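Local coordinates for protein factor essential for expression of methicillin resistance (Staphylococcus aureus, PDB 1LRZ) that uses glycyl-tRNA(Gly) to add glycines 2 and 3 of the pentaglycine bridge that cross-links the peptidoglycan of Staphylococcus aureus, at residues Phe89-Ser94 with Ser136-Glu141; Glu199-Phe204 with Ala315-Ile320; Pro239-Asn244 with Leu311-Gly316. All coordinates share one frame; numbering follows the deposited sequence.

Overall arrangement
Following the chain from the N terminus, interaction 1 comes first and closes on its own: Ser136-Glu141 returns to helix 83-98 after a 41-residue excursion, in the half of the molecule built on the sheet that contains strands 52-63, 67-78 and 102-107. Interaction 2 opens later, at Glu199-Phe204, and closes a much longer loop on strand 310-320 in the second sheet. Interaction 3 opens inside that loop and ends on the same strand, its segment 239-244 being joined to Leu311-Gly316 by the antiparallel helices 245-272 and 277-307. The two overlap at Ala315 and Gly316 and have centres about 10 Å apart, whereas interaction 1 lies about 39 Å from interaction 2, centre to centre.

Interaction 1 (Phe89-Ser94 with Ser136-Glu141); sequences FFNELS and SNLGFE
With CG anti to the carbonyl carbon in both Phe90 (chi1 -75°) and Phe140 (chi1 -73°), the two phenyl groups leave their backbones to meet as a T-shaped pair. The edge of Phe90 turns to a face of Phe140, the planes at 75° and the centroids 5.6 Å apart, and Phe90 CD2 is the atom over that face, toward its rim. Leu138 packs beside the pair: its CD1 lies 3.8 Å from Phe90 CB, and its own CB borders the edge of the Phe140 ring. The other branch, CD2, comes 3.9 Å from Asn91 OD1. One turn along the helix, Ser94 OG sits 3.6 Å from Phe140 CZ and is held by a 3.0 Å hydrogen bond to Phe90 O, an oxygen that also accepts the helical N-H of Ser94. Gly139, at positive phi, is the C-prime residue of the Schellman motif ending helix 130-137, and the chain turns there to send Phe140 inward. Lys399 takes Leu138 O as acceptor and adds a weak bond to Ser94 OG. Helix 83-98 and this helix end thus meet over the seven-stranded sheet, where Phe140 reaches Leu105 and Ile107 of strand 102-107 and Phe397 of strand 397-400.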
loop_
_atom_site.group_PDB
_atom_site.type_symbol
_atom_site.label_atom_id
_atom_site.label_comp_id
_atom_site.label_asym_id
_atom_site.label_seq_id
_atom_site.Cartn_x
_atom_site.Cartn_y
_atom_site.Cartn_z
ATOM N N PHE A 89 -28.026 9.636 3.800
ATOM C CA PHE A 89 -26.882 10.197 3.093
ATOM C C PHE A 89 -26.952 10.060 1.579
ATOM O O PHE A 89 -26.723 11.029 0.856
ATOM C CB PHE A 89 -25.561 9.572 3.570
ATOM C CG PHE A 89 -24.353 10.137 2.870
ATOM C CD1 PHE A 89 -23.930 9.620 1.652
ATOM C CD2 PHE A 89 -23.688 11.240 3.391
ATOM C CE1 PHE A 89 -22.867 10.197 0.961
ATOM C CE2 PHE A 89 -22.626 11.822 2.706
ATOM C CZ PHE A 89 -22.216 11.302 1.492
ATOM N N PHE A 90 -27.249 8.863 1.090
ATOM C CA PHE A 90 -27.288 8.670 -0.348
ATOM C C PHE A 90 -28.459 9.361 -1.036
ATOM O O PHE A 90 -28.363 9.754 -2.196
ATOM C CB PHE A 90 -27.227 7.176 -0.677
ATOM C CG PHE A 90 -25.852 6.593 -0.504
ATOM C CD1 PHE A 90 -25.517 5.869 0.635
ATOM C CD2 PHE A 90 -24.863 6.835 -1.457
ATOM C CE1 PHE A 90 -24.214 5.398 0.827
ATOM C CE2 PHE A 90 -23.560 6.373 -1.280
ATOM C CZ PHE A 90 -23.232 5.648 -0.128
ATOM N N ASN A 91 -29.551 9.539 -0.308
ATOM C CA ASN A 91 -30.717 10.213 -0.850
ATOM C C ASN A 91 -30.382 11.708 -0.932
ATOM O O ASN A 91 -30.654 12.362 -1.937
ATOM C CB ASN A 91 -31.914 9.986 0.069
ATOM C CG ASN A 91 -33.232 10.192 -0.632
ATOM O OD1 ASN A 91 -33.488 9.591 -1.671
ATOM N ND2 ASN A 91 -34.082 11.038 -0.066
ATOM N N GLU A 92 -29.764 12.244 0.114
ATOM C CA GLU A 92 -29.415 13.655 0.112
ATOM C C GLU A 92 -28.279 13.952 -0.859
ATOM O O GLU A 92 -28.191 15.059 -1.390
ATOM C CB GLU A 92 -29.039 14.113 1.521
ATOM C CG GLU A 92 -30.181 14.049 2.536
ATOM C CD GLU A 92 -31.245 15.103 2.290
ATOM O OE1 GLU A 92 -30.875 16.272 2.039
ATOM O OE2 GLU A 92 -32.449 14.771 2.359
ATOM N N LEU A 93 -27.409 12.972 -1.099
ATOM C CA LEU A 93 -26.296 13.177 -2.026
ATOM C C LEU A 93 -26.873 13.328 -3.439
ATOM O O LEU A 93 -26.385 14.129 -4.242
ATOM C CB LEU A 93 -25.327 11.992 -1.980
ATOM C CG LEU A 93 -24.167 12.014 -2.979
ATOM C CD1 LEU A 93 -23.315 13.273 -2.795
ATOM C CD2 LEU A 93 -23.313 10.769 -2.765
ATOM N N SER A 94 -27.912 12.551 -3.723
ATOM C CA SER A 94 -28.582 12.599 -5.012
ATOM C C SER A 94 -29.175 13.994 -5.208
ATOM O O SER A 94 -28.985 14.610 -6.256
ATOM C CB SER A 94 -29.699 11.554 -5.073
ATOM O OG SER A 94 -29.166 10.240 -5.029
ATOM N N SER A 136 -29.844 -0.131 -4.949
ATOM C CA SER A 136 -30.762 -0.389 -6.053
ATOM C C SER A 136 -32.073 0.383 -5.835
ATOM O O SER A 136 -32.557 1.058 -6.743
ATOM C CB SER A 136 -31.047 -1.889 -6.147
ATOM O OG SER A 136 -31.774 -2.187 -7.319
ATOM N N ASN A 137 -32.639 0.289 -4.634
ATOM C CA ASN A 137 -33.880 1.000 -4.326
ATOM C C ASN A 137 -33.740 2.510 -4.520
ATOM O O ASN A 137 -34.719 3.194 -4.807
ATOM C CB ASN A 137 -34.326 0.739 -2.887
ATOM C CG ASN A 137 -34.668 -0.710 -2.638
ATOM O OD1 ASN A 137 -35.249 -1.380 -3.495
ATOM N ND2 ASN A 137 -34.327 -1.205 -1.452
ATOM N N LEU A 138 -32.527 3.026 -4.342
ATOM C CA LEU A 138 -32.273 4.453 -4.498
ATOM C C LEU A 138 -31.820 4.844 -5.908
ATOM O O LEU A 138 -31.434 5.989 -6.139
ATOM C CB LEU A 138 -31.231 4.920 -3.473
ATOM C CG LEU A 138 -31.682 4.879 -2.014
ATOM C CD1 LEU A 138 -30.594 5.440 -1.122
ATOM C CD2 LEU A 138 -32.959 5.705 -1.856
ATOM N N GLY A 139 -31.857 3.902 -6.844
ATOM C CA GLY A 139 -31.452 4.211 -8.207
ATOM C C GLY A 139 -29.969 4.057 -8.503
ATOM O O GLY A 139 -29.521 4.323 -9.624
ATOM N N PHE A 140 -29.196 3.641 -7.505
ATOM C CA PHE A 140 -27.761 3.434 -7.705
ATOM C C PHE A 140 -27.578 2.018 -8.249
ATOM O O PHE A 140 -27.654 1.049 -7.499
ATOM C CB PHE A 140 -26.985 3.586 -6.385
ATOM C CG PHE A 140 -26.877 5.006 -5.897
ATOM C CD1 PHE A 140 -27.896 5.580 -5.145
ATOM C CD2 PHE A 140 -25.769 5.779 -6.227
ATOM C CE1 PHE A 140 -27.817 6.908 -4.725
ATOM C CE2 PHE A 140 -25.676 7.108 -5.817
ATOM C CZ PHE A 140 -26.701 7.673 -5.067
ATOM N N GLU A 141 -27.329 1.912 -9.550
ATOM C CA GLU A 141 -27.161 0.623 -10.220
ATOM C C GLU A 141 -25.740 0.065 -10.141
ATOM O O GLU A 141 -24.780 0.685 -10.611
ATOM C CB GLU A 141 -27.586 0.761 -11.683
ATOM C CG GLU A 141 -28.916 1.507 -11.834
ATOM C CD GLU A 141 -29.328 1.723 -13.281
ATOM O OE1 GLU A 141 -28.512 2.258 -14.071
ATOM O OE2 GLU A 141 -30.477 1.360 -13.626
#

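Interaction 2 (Glu199-Phe204 with Ala315-Ile320); sequences EELPIF and AGFFFI
Phe204 presents one face of its ring to Phe317, whose CD1 lies 4.0 Å above the plane and offset toward the rim, while the methyl of Ala315 sits at the ring edge, CB 3.9 Å from Phe204 CD1. The Phe317 ring in turn has Leu201 CD1 near its plane at one edge and Phe319 CZ at the edge as well. This is helix-on-sheet packing, consistent with the acetyltransferase-like (GNAT-related) fold of the FemABX family: helix 201-207 lies against strand 310-320, inside the nine-stranded sheet. The two rings are inclined by 39° with centroids 5.4 Å apart. Phe204 gets there because its CG stands anti to the backbone N (chi1 161°), which carries the ring from the flank of the helix across to the strand, where its side chain crosses that of Phe317 at about a right angle. Phe317 and Ala315 both point at the helix, as alternate residues of a strand do. Tyr225 of helix 222-232 meets both phenylalanine rings edge-to-face, and Val238 of the neighbouring strand 236-244 touches both, so the pair is buried among largely aromatic and aliphatic neighbours. Phe318 turns to the other side of the sheet, against Val345 and Met349 of helix 341-355. Between Ala315 and Phe317 the strand meets the ring with bare backbone: Phe204 CE1 rests 3.9 Å from Gly316 C, and the ring tip ends with Phe204 CZ 3.7 Å from Phe317 CB.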
loop_
_atom_site.group_PDB
_atom_site.type_symbol
_atom_site.label_atom_id
_atom_site.label_comp_id
_atom_site.label_asym_id
_atom_site.label_seq_id
_atom_site.Cartn_x
_atom_site.Cartn_y
_atom_site.Cartn_z
ATOM N N GLU A 199 13.210 15.637 -5.305
ATOM C CA GLU A 199 14.326 15.683 -6.243
ATOM C C GLU A 199 14.907 14.316 -6.587
ATOM O O GLU A 199 15.613 14.180 -7.584
ATOM C CB GLU A 199 15.436 16.626 -5.742
ATOM C CG GLU A 199 16.365 16.080 -4.670
ATOM C CD GLU A 199 15.682 15.870 -3.334
ATOM O OE1 GLU A 199 14.517 16.302 -3.181
ATOM O OE2 GLU A 199 16.318 15.277 -2.434
ATOM N N GLU A 200 14.608 13.297 -5.788
ATOM C CA GLU A 200 15.126 11.960 -6.082
ATOM C C GLU A 200 14.028 11.035 -6.583
ATOM O O GLU A 200 14.238 9.828 -6.729
ATOM C CB GLU A 200 15.770 11.343 -4.847
ATOM C CG GLU A 200 16.780 12.239 -4.179
ATOM C CD GLU A 200 17.562 11.514 -3.115
ATOM O OE1 GLU A 200 18.531 10.813 -3.473
ATOM O OE2 GLU A 200 17.200 11.634 -1.925
ATOM N N LEU A 201 12.859 11.609 -6.849
ATOM C CA LEU A 201 11.728 10.830 -7.328
ATOM C C LEU A 201 12.092 9.994 -8.558
ATOM O O LEU A 201 11.549 8.908 -8.756
ATOM C CB LEU A 201 10.541 11.755 -7.620
ATOM C CG LEU A 201 9.160 11.095 -7.721
ATOM C CD1 LEU A 201 8.925 10.153 -6.543
ATOM C CD2 LEU A 201 8.098 12.182 -7.762
ATOM N N PRO A 202 13.016 10.485 -9.404
ATOM C CA PRO A 202 13.369 9.675 -10.577
ATOM C C PRO A 202 14.008 8.320 -10.236
ATOM O O PRO A 202 13.941 7.384 -11.041
ATOM C CB PRO A 202 14.297 10.594 -11.381
ATOM C CG PRO A 202 14.816 11.577 -10.354
ATOM C CD PRO A 202 13.603 11.833 -9.498
ATOM N N ILE A 203 14.630 8.215 -9.059
ATOM C CA ILE A 203 15.221 6.946 -8.641
ATOM C C ILE A 203 14.071 5.953 -8.495
ATOM O O ILE A 203 14.153 4.818 -8.965
ATOM C CB ILE A 203 15.938 7.040 -7.271
ATOM C CG1 ILE A 203 17.126 7.998 -7.351
ATOM C CG2 ILE A 203 16.412 5.650 -6.842
ATOM C CD1 ILE A 203 17.921 8.084 -6.058
ATOM N N PHE A 204 12.999 6.388 -7.835
ATOM C CA PHE A 204 11.820 5.542 -7.642
ATOM C C PHE A 204 11.233 5.196 -9.007
ATOM O O PHE A 204 10.867 4.050 -9.273
ATOM C CB PHE A 204 10.760 6.280 -6.811
ATOM C CG PHE A 204 9.381 5.692 -6.934
ATOM C CD1 PHE A 204 9.060 4.492 -6.298
ATOM C CD2 PHE A 204 8.415 6.317 -7.729
ATOM C CE1 PHE A 204 7.793 3.915 -6.455
ATOM C CE2 PHE A 204 7.144 5.751 -7.896
ATOM C CZ PHE A 204 6.831 4.546 -7.256
ATOM N N ALA A 315 12.179 -0.058 -4.388
ATOM C CA ALA A 315 11.530 1.142 -3.872
ATOM C C ALA A 315 10.022 0.968 -3.863
ATOM O O ALA A 315 9.474 0.129 -4.592
ATOM C CB ALA A 315 11.909 2.363 -4.720
ATOM N N GLY A 316 9.361 1.762 -3.027
ATOM C CA GLY A 316 7.918 1.702 -2.927
ATOM C C GLY A 316 7.349 3.081 -2.674
ATOM O O GLY A 316 8.035 3.970 -2.149
ATOM N N PHE A 317 6.090 3.257 -3.054
ATOM C CA PHE A 317 5.379 4.521 -2.868
ATOM C C PHE A 317 4.258 4.183 -1.878
ATOM O O PHE A 317 3.363 3.394 -2.195
ATOM C CB PHE A 317 4.788 4.977 -4.197
ATOM C CG PHE A 317 4.512 6.443 -4.263
ATOM C CD1 PHE A 317 5.540 7.345 -4.522
ATOM C CD2 PHE A 317 3.222 6.927 -4.091
ATOM C CE1 PHE A 317 5.286 8.709 -4.613
ATOM C CE2 PHE A 317 2.961 8.295 -4.180
ATOM C CZ PHE A 317 4.001 9.183 -4.444
ATOM N N PHE A 318 4.306 4.777 -0.689
ATOM C CA PHE A 318 3.335 4.473 0.354
ATOM C C PHE A 318 2.480 5.629 0.848
ATOM O O PHE A 318 2.976 6.736 1.054
ATOM C CB PHE A 318 4.045 3.903 1.585
ATOM C CG PHE A 318 4.594 2.514 1.406
ATOM C CD1 PHE A 318 5.760 2.296 0.681
ATOM C CD2 PHE A 318 3.946 1.420 1.993
ATOM C CE1 PHE A 318 6.282 1.008 0.533
ATOM C CE2 PHE A 318 4.451 0.133 1.855
ATOM C CZ PHE A 318 5.628 -0.078 1.120
ATOM N N PHE A 319 1.193 5.354 1.060
ATOM C CA PHE A 319 0.280 6.350 1.621
ATOM C C PHE A 319 0.095 5.987 3.095
ATOM O O PHE A 319 -0.084 4.808 3.448
ATOM C CB PHE A 319 -1.050 6.340 0.870
ATOM C CG PHE A 319 -0.921 6.776 -0.562
ATOM C CD1 PHE A 319 -1.556 6.074 -1.581
ATOM C CD2 PHE A 319 -0.116 7.864 -0.897
ATOM C CE1 PHE A 319 -1.390 6.450 -2.917
ATOM C CE2 PHE A 319 0.053 8.249 -2.236
ATOM C CZ PHE A 319 -0.582 7.538 -3.244
ATOM N N ILE A 320 0.152 6.994 3.960
ATOM C CA ILE A 320 0.051 6.760 5.389
ATOM C C ILE A 320 -1.049 7.585 6.033
ATOM O O ILE A 320 -1.021 8.811 6.015
ATOM C CB ILE A 320 1.401 7.088 6.102
ATOM C CG1 ILE A 320 2.531 6.229 5.516
ATOM C CG2 ILE A 320 1.284 6.860 7.601
ATOM C CD1 ILE A 320 3.090 6.765 4.228
#

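Interaction 3 (Pro239-Asn244 with Leu311-Gly316); sequences PLAYIN and LPISAG
Leu240 and Pro312 lie side by side on one face of the sheet, Leu240 CD1 packing 3.7 Å from Pro312 CB; CG of Leu240, anti to the backbone N (chi1 164°), swings this methyl over the partner strand until it also stands 3.3 Å from Ser314 O. Tyr242 shares that face, CB 3.4 Å from Leu311 O, but CG, between the backbone N and the carbonyl carbon (chi1 69°), leads the ring away toward Lys192 and Arg194. Between Ala241 and Tyr242 the antiparallel pairing shifts by one residue in a classic beta bulge. Ile313 and Ser314 both face Ala241, whose O takes a nearly straight bond from Ile313 N (3.0 Å) and a weak one from Ser314 N, while Ala241 N bonds Ser314 O at 2.8 Å. Ile313 CG1, likewise between N and carbonyl carbon (chi1 59°), lies 3.4 Å from Ala241 O and 4.0 Å from Ala241 CB. Ile243 and Leu311 exchange two backbone bonds beyond the bulge. Ser314 OG turns to Thr332 OG1 and Gly331 O instead of crossing to 239-244. The pairing joins the strands leading into and out of helices 245-272 and 277-307, closing the base of that helical arm. Strands 192-195 and 325-332 flank the pair; Phe207 of helix 201-207 covers Leu240 and Pro312 on one face, Val345 of helix 341-355 Ala241 and Ser314 on the other.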
loop_
_atom_site.group_PDB
_atom_site.type_symbol
_atom_site.label_atom_id
_atom_site.label_comp_id
_atom_site.label_asym_id
_atom_site.label_seq_id
_atom_site.Cartn_x
_atom_site.Cartn_y
_atom_site.Cartn_z
ATOM N N PRO A 239 10.061 4.872 0.500
ATOM C CA PRO A 239 11.263 4.161 0.939
ATOM C C PRO A 239 12.045 3.560 -0.230
ATOM O O PRO A 239 11.461 3.050 -1.186
ATOM C CB PRO A 239 10.711 3.090 1.876
ATOM C CG PRO A 239 9.330 2.806 1.294
ATOM C CD PRO A 239 8.833 4.193 0.964
ATOM N N LEU A 240 13.368 3.648 -0.142
ATOM C CA LEU A 240 14.278 3.096 -1.138
ATOM C C LEU A 240 15.259 2.168 -0.415
ATOM O O LEU A 240 15.926 2.583 0.540
ATOM C CB LEU A 240 15.085 4.206 -1.840
ATOM C CG LEU A 240 16.314 3.656 -2.606
ATOM C CD1 LEU A 240 15.843 2.959 -3.885
ATOM C CD2 LEU A 240 17.317 4.767 -2.938
ATOM N N ALA A 241 15.324 0.913 -0.850
ATOM C CA ALA A 241 16.265 -0.038 -0.273
ATOM C C ALA A 241 17.490 0.155 -1.152
ATOM O O ALA A 241 17.365 0.259 -2.385
ATOM C CB ALA A 241 15.734 -1.469 -0.406
ATOM N N TYR A 242 18.667 0.195 -0.540
ATOM C CA TYR A 242 19.881 0.425 -1.306
ATOM C C TYR A 242 21.126 -0.050 -0.566
ATOM O O TYR A 242 21.080 -0.404 0.612
ATOM C CB TYR A 242 20.021 1.920 -1.566
ATOM C CG TYR A 242 20.325 2.677 -0.294
ATOM C CD1 TYR A 242 21.645 2.931 0.090
ATOM C CD2 TYR A 242 19.296 3.066 0.572
ATOM C CE1 TYR A 242 21.940 3.551 1.304
ATOM C CE2 TYR A 242 19.578 3.684 1.792
ATOM C CZ TYR A 242 20.903 3.923 2.151
ATOM O OH TYR A 242 21.193 4.530 3.353
ATOM N N ILE A 243 22.244 -0.039 -1.274
ATOM C CA ILE A 243 23.510 -0.420 -0.683
ATOM C C ILE A 243 24.473 0.737 -0.894
ATOM O O ILE A 243 24.590 1.246 -2.008
ATOM C CB ILE A 243 24.117 -1.655 -1.366
ATOM C CG1 ILE A 243 23.206 -2.873 -1.170
ATOM C CG2 ILE A 243 25.516 -1.913 -0.804
ATOM C CD1 ILE A 243 23.684 -4.120 -1.907
ATOM N N ASN A 244 25.129 1.153 0.185
ATOM C CA ASN A 244 26.145 2.200 0.149
ATOM C C ASN A 244 27.409 1.343 0.202
ATOM O O ASN A 244 27.721 0.764 1.242
ATOM C CB ASN A 244 26.049 3.085 1.398
ATOM C CG ASN A 244 27.138 4.140 1.451
ATOM O OD1 ASN A 244 26.876 5.300 1.788
ATOM N ND2 ASN A 244 28.364 3.746 1.127
ATOM N N LEU A 311 23.865 1.784 -4.724
ATOM C CA LEU A 311 23.125 0.917 -5.624
ATOM C C LEU A 311 21.683 0.803 -5.139
ATOM O O LEU A 311 21.408 0.179 -4.106
ATOM C CB LEU A 311 23.749 -0.480 -5.684
ATOM C CG LEU A 311 23.024 -1.406 -6.669
ATOM C CD1 LEU A 311 23.170 -0.847 -8.077
ATOM C CD2 LEU A 311 23.583 -2.821 -6.594
ATOM N N PRO A 312 20.746 1.437 -5.856
ATOM C CA PRO A 312 19.335 1.363 -5.462
ATOM C C PRO A 312 18.853 -0.001 -5.921
ATOM O O PRO A 312 19.132 -0.391 -7.056
ATOM C CB PRO A 312 18.697 2.508 -6.242
ATOM C CG PRO A 312 19.514 2.545 -7.503
ATOM C CD PRO A 312 20.935 2.354 -6.999
ATOM N N ILE A 313 18.151 -0.737 -5.061
ATOM C CA ILE A 313 17.696 -2.068 -5.458
ATOM C C ILE A 313 16.189 -2.334 -5.404
ATOM O O ILE A 313 15.703 -3.286 -6.017
ATOM C CB ILE A 313 18.432 -3.139 -4.650
ATOM C CG1 ILE A 313 18.186 -2.935 -3.156
ATOM C CG2 ILE A 313 19.939 -3.050 -4.950
ATOM C CD1 ILE A 313 18.670 -4.102 -2.309
ATOM N N SER A 314 15.448 -1.499 -4.680
ATOM C CA SER A 314 13.999 -1.664 -4.585
ATOM C C SER A 314 13.409 -0.382 -4.003
ATOM O O SER A 314 14.064 0.313 -3.225
ATOM C CB SER A 314 13.664 -2.867 -3.683
ATOM O OG SER A 314 12.283 -3.202 -3.733
ATOM N N ALA A 315 12.179 -0.058 -4.388
ATOM C CA ALA A 315 11.530 1.142 -3.872
ATOM C C ALA A 315 10.022 0.968 -3.863
ATOM O O ALA A 315 9.474 0.129 -4.592
ATOM C CB ALA A 315 11.909 2.363 -4.720
ATOM N N GLY A 316 9.361 1.762 -3.027
ATOM C CA GLY A 316 7.918 1.702 -2.927
ATOM C C GLY A 316 7.349 3.081 -2.674
ATOM O O GLY A 316 8.035 3.970 -2.149
#